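Side-chain contacts in regulator of nonsense transcripts 2 (Homo sapiens, PDB 4CEK), which acts as a factor in nonsense-mediated mRNA decay, here represented by the second of its three MIF4G domains: residues S112-K115 / L116-A120; K227-K231 / N232-H236. All coordinates share one frame; numbering follows the deposited sequence.

Both contacts are local, formed by side chains three to five residues apart, and they come in series along the chain. Contact 1 (112-120) lies within helix 110-124, at the surface of the chain, whereas contact 2 (227-236) joins the loop after helix 210-225 to the first turn of helix 231-243. They share no helix: their centres are 35 Å apart, on opposite sides of the chain's centre, and their nearest atoms remain about 20 Å from each other. In this all-helical MIF4G domain, contact 1 is thus a run of i to i+4 pairs within one helix, at the periphery, and contact 2 a partly buried helix start nearer the centre of the chain.

Contact 1: residues S112-K115 / L116-A120; sequences SHLK and LIVDA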
loop_
_atom_site.group_PDB
_atom_site.type_symbol
_atom_site.label_atom_id
_atom_site.label_comp_id
_atom_site.label_asym_id
_atom_site.label_seq_id
_atom_site.Cartn_x
_atom_site.Cartn_y
_atom_site.Cartn_z
ATOM N N SER A 112 -3.816 -23.589 20.638
ATOM C CA SER A 112 -5.247 -23.387 20.392
ATOM C C SER A 112 -5.772 -22.146 21.138
ATOM O O SER A 112 -6.750 -21.551 20.714
ATOM C CB SER A 112 -6.064 -24.613 20.789
ATOM O OG SER A 112 -6.133 -24.730 22.200
ATOM N N HIS A 113 -5.132 -21.762 22.241
ATOM C CA HIS A 113 -5.518 -20.537 22.952
ATOM C C HIS A 113 -4.920 -19.368 22.229
ATOM O O HIS A 113 -5.600 -18.387 21.986
ATOM C CB HIS A 113 -5.084 -20.573 24.427
ATOM C CG HIS A 113 -5.327 -19.270 25.196
ATOM N ND1 HIS A 113 -4.317 -18.446 25.574
ATOM C CD2 HIS A 113 -6.507 -18.687 25.688
ATOM C CE1 HIS A 113 -4.825 -17.390 26.257
ATOM N NE2 HIS A 113 -6.161 -17.538 26.323
ATOM N N LEU A 114 -3.645 -19.483 21.868
ATOM C CA LEU A 114 -2.928 -18.459 21.090
ATOM C C LEU A 114 -3.567 -18.217 19.729
ATOM O O LEU A 114 -3.765 -17.085 19.338
ATOM C CB LEU A 114 -1.470 -18.863 20.893
ATOM C CG LEU A 114 -0.613 -17.885 20.090
ATOM C CD1 LEU A 114 -0.300 -16.647 20.922
ATOM C CD2 LEU A 114 0.643 -18.605 19.600
ATOM N N LYS A 115 -3.892 -19.280 19.008
ATOM C CA LYS A 115 -4.672 -19.134 17.770
ATOM C C LYS A 115 -5.950 -18.301 18.040
ATOM O O LYS A 115 -6.277 -17.370 17.296
ATOM C CB LYS A 115 -5.038 -20.508 17.182
ATOM C CG LYS A 115 -5.686 -20.454 15.804
ATOM C CD LYS A 115 -6.781 -21.495 15.591
ATOM C CE LYS A 115 -7.209 -21.503 14.127
ATOM N NZ LYS A 115 -8.452 -22.271 13.837
ATOM N N LEU A 116 -6.660 -18.636 19.115
ATOM C CA LEU A 116 -7.911 -17.957 19.438
ATOM C C LEU A 116 -7.688 -16.460 19.603
ATOM O O LEU A 116 -8.443 -15.680 19.047
ATOM C CB LEU A 116 -8.594 -18.560 20.682
ATOM C CG LEU A 116 -10.016 -18.067 21.030
ATOM C CD1 LEU A 116 -10.861 -17.898 19.772
ATOM C CD2 LEU A 116 -10.729 -18.988 22.022
ATOM N N ILE A 117 -6.635 -16.053 20.307
ATOM C CA ILE A 117 -6.422 -14.639 20.542
ATOM C C ILE A 117 -5.927 -13.923 19.273
ATOM O O ILE A 117 -6.245 -12.750 19.064
ATOM C CB ILE A 117 -5.514 -14.346 21.756
ATOM C CG1 ILE A 117 -4.042 -14.314 21.388
ATOM C CG2 ILE A 117 -5.735 -15.357 22.879
ATOM C CD1 ILE A 117 -3.385 -13.039 21.890
ATOM N N VAL A 118 -5.179 -14.630 18.421
ATOM C CA VAL A 118 -4.777 -14.083 17.134
ATOM C C VAL A 118 -5.957 -13.884 16.167
ATOM O O VAL A 118 -6.030 -12.888 15.456
ATOM C CB VAL A 118 -3.711 -14.953 16.439
ATOM C CG1 VAL A 118 -3.314 -14.315 15.129
ATOM C CG2 VAL A 118 -2.482 -15.119 17.323
ATOM N N ASP A 119 -6.871 -14.833 16.131
ATOM C CA ASP A 119 -8.034 -14.702 15.277
ATOM C C ASP A 119 -8.907 -13.557 15.775
ATOM O O ASP A 119 -9.544 -12.874 14.978
ATOM C CB ASP A 119 -8.823 -16.020 15.226
ATOM C CG ASP A 119 -8.079 -17.131 14.461
ATOM O OD1 ASP A 119 -6.897 -16.948 14.038
ATOM O OD2 ASP A 119 -8.695 -18.212 14.285
ATOM N N ALA A 120 -8.923 -13.338 17.089
ATOM C CA ALA A 120 -9.594 -12.176 17.667
ATOM C C ALA A 120 -8.925 -10.908 17.188
ATOM O O ALA A 120 -9.588 -9.931 16.810
ATOM C CB ALA A 120 -9.540 -12.211 19.205
#
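H113 turns one face of its imidazole toward I117, one turn further along the same helix. I117 CG2 sits over that face in a CH-pi contact, 4.1 Å from the ring centroid and 14° off the ring normal. The histidine has CG anti to its backbone N (chi1 174°), which lays the ring under I117 CG2.

K115 and D119 are the charged i to i+4 pair. The lysine chain bends at chi2 and passes obliquely across the carboxylate, with its CE 3.6 Å from D119 OD2. The ammonium itself stays beyond salt-bridge range, K115 NZ lying 4.1 Å from D119 OD2, so any attraction is probably modest. Along the backbone of the same pair, D119 N donates a nearly straight bond to K115 O (2.9 Å, 162°). Replacing D119 with an alanine would probably leave the lysine without its nearby opposite charge and its chain freer to turn.

On another side of the helix, L114 CG approaches V118 CG2 at 4.3 Å, an apolar i to i+4 pair. The helix packs on its neighbour through several of these residues: L114 and V118 both touch N150 of helix 148-159, D119 reaches K153 of that helix, and I117 and V118 meet M145 in the loop preceding it.

Contact 2: residues K227-K231 / N232-H236; sequences KMFTK and NDTLH
D233 reaches back from the first turn of helix 231-243 to T230, the N-cap residue, and the two form a capping box. Followed outward, D233 CB lies 3.2 Å from T230 O and also meets the F229 ring, standing in the ring plane at its edge, 3.8 Å from F229 CD1. Further along, D233 CG comes within 3.4 Å of T230 OG1. At the tip, D233 OD2 accepts from T230 N at 3.2 Å and 167° through its anti lone pair, and receives a weak bond from T230 OG1. The carboxylate is turned almost perpendicular to the phenylalanine ring, their planes 81° apart.

The other half of the box runs the opposite way, D233 N donating to T230 OG1 (3.1 Å). With chi1 at 57°, that hydroxyl stands between the threonine's own N and carbonyl carbon, facing the amide it caps. T230 therefore both caps the new helix and is gripped by it, while T234 N adds the first main-chain bond to T230 O. The negative carboxylate at this helix start is likely to interact favourably with the helix dipole.

Upstream, K227 ends helix 210-225 in a Schellman motif, so the loop runs from one helix end to the next helix cap. F229 plugs into the interior between helices 210-225 and 185-203, against I220 and L194 among others. T234 OG1 bonds T224 of helix 210-225, N232 OD1 bonds R273, and L235 packs on T274 and L277 of helix 268-287, while K231 and T234 lean on helix 247-266.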
loop_
_atom_site.group_PDB
_atom_site.type_symbol
_atom_site.label_atom_id
_atom_site.label_comp_id
_atom_site.label_asym_id
_atom_site.label_seq_id
_atom_site.Cartn_x
_atom_site.Cartn_y
_atom_site.Cartn_z
ATOM N N LYS A 227 8.337 4.348 3.397
ATOM C CA LYS A 227 9.608 3.786 2.942
ATOM C C LYS A 227 9.658 2.266 3.058
ATOM O O LYS A 227 10.740 1.727 3.190
ATOM C CB LYS A 227 10.803 4.387 3.707
ATOM C CG LYS A 227 10.793 5.904 3.808
ATOM C CD LYS A 227 11.980 6.414 4.619
ATOM C CE LYS A 227 11.822 7.900 4.969
ATOM N NZ LYS A 227 12.616 8.332 6.164
ATOM N N MET A 228 8.509 1.582 3.047
ATOM C CA MET A 228 8.496 0.123 2.923
ATOM C C MET A 228 8.684 -0.297 1.470
ATOM O O MET A 228 9.270 -1.309 1.218
ATOM C CB MET A 228 7.229 -0.469 3.492
ATOM C CG MET A 228 7.085 -0.250 4.999
ATOM S SD MET A 228 8.405 -0.993 6.042
ATOM C CE MET A 228 9.562 0.356 6.290
ATOM N N PHE A 229 8.180 0.483 0.513
ATOM C CA PHE A 229 8.648 0.444 -0.881
ATOM C C PHE A 229 9.616 1.583 -1.006
ATOM O O PHE A 229 9.413 2.612 -0.374
ATOM C CB PHE A 229 7.528 0.659 -1.868
ATOM C CG PHE A 229 6.715 -0.557 -2.112
ATOM C CD1 PHE A 229 7.071 -1.462 -3.096
ATOM C CD2 PHE A 229 5.596 -0.823 -1.349
ATOM C CE1 PHE A 229 6.309 -2.595 -3.324
ATOM C CE2 PHE A 229 4.838 -1.967 -1.568
ATOM C CZ PHE A 229 5.191 -2.840 -2.563
ATOM N N THR A 230 10.701 1.386 -1.750
ATOM C CA THR A 230 11.678 2.435 -1.955
ATOM C C THR A 230 11.131 3.276 -3.092
ATOM O O THR A 230 10.219 2.825 -3.822
ATOM C CB THR A 230 13.064 1.880 -2.394
ATOM O OG1 THR A 230 12.874 1.110 -3.568
ATOM C CG2 THR A 230 13.773 1.023 -1.290
ATOM N N LYS A 231 11.707 4.471 -3.260
ATOM C CA LYS A 231 11.319 5.419 -4.324
ATOM C C LYS A 231 11.518 4.780 -5.663
ATOM O O LYS A 231 10.664 4.879 -6.561
ATOM C CB LYS A 231 12.143 6.696 -4.222
ATOM C CG LYS A 231 11.734 7.515 -3.004
ATOM C CD LYS A 231 12.765 8.556 -2.571
ATOM C CE LYS A 231 12.277 9.261 -1.317
ATOM N NZ LYS A 231 12.659 8.479 -0.095
ATOM N N ASN A 232 12.638 4.082 -5.783
ATOM C CA ASN A 232 12.989 3.369 -7.015
ATOM C C ASN A 232 11.976 2.284 -7.346
ATOM O O ASN A 232 11.612 2.146 -8.495
ATOM C CB ASN A 232 14.399 2.793 -6.882
ATOM C CG ASN A 232 14.960 2.305 -8.202
ATOM O OD1 ASN A 232 15.124 3.083 -9.118
ATOM N ND2 ASN A 232 15.302 1.013 -8.284
ATOM N N ASP A 233 11.496 1.530 -6.354
ATOM C CA ASP A 233 10.404 0.535 -6.560
ATOM C C ASP A 233 9.158 1.125 -7.179
ATOM O O ASP A 233 8.572 0.596 -8.137
ATOM C CB ASP A 233 9.887 -0.004 -5.217
ATOM C CG ASP A 233 10.629 -1.212 -4.710
ATOM O OD1 ASP A 233 10.926 -2.114 -5.529
ATOM O OD2 ASP A 233 10.862 -1.266 -3.474
ATOM N N THR A 234 8.677 2.191 -6.551
ATOM C CA THR A 234 7.432 2.789 -6.952
ATOM C C THR A 234 7.575 3.602 -8.256
ATOM O O THR A 234 6.644 3.658 -9.042
ATOM C CB THR A 234 6.913 3.650 -5.809
ATOM O OG1 THR A 234 6.845 2.815 -4.637
ATOM C CG2 THR A 234 5.528 4.268 -6.171
ATOM N N LEU A 235 8.726 4.229 -8.475
ATOM C CA LEU A 235 9.015 4.809 -9.788
ATOM C C LEU A 235 9.017 3.773 -10.906
ATOM O O LEU A 235 8.609 4.078 -12.032
ATOM C CB LEU A 235 10.336 5.576 -9.792
ATOM C CG LEU A 235 10.227 6.922 -9.054
ATOM C CD1 LEU A 235 11.598 7.543 -8.774
ATOM C CD2 LEU A 235 9.363 7.854 -9.870
ATOM N N HIS A 236 9.465 2.550 -10.617
ATOM C CA HIS A 236 9.356 1.510 -11.626
ATOM C C HIS A 236 7.911 1.156 -11.922
ATOM O O HIS A 236 7.527 0.932 -13.083
ATOM C CB HIS A 236 10.131 0.276 -11.257
ATOM C CG HIS A 236 9.892 -0.838 -12.214
ATOM N ND1 HIS A 236 8.996 -1.821 -11.973
ATOM C CD2 HIS A 236 10.373 -1.037 -13.520
ATOM C CE1 HIS A 236 8.963 -2.649 -13.051
ATOM N NE2 HIS A 236 9.795 -2.154 -13.993
#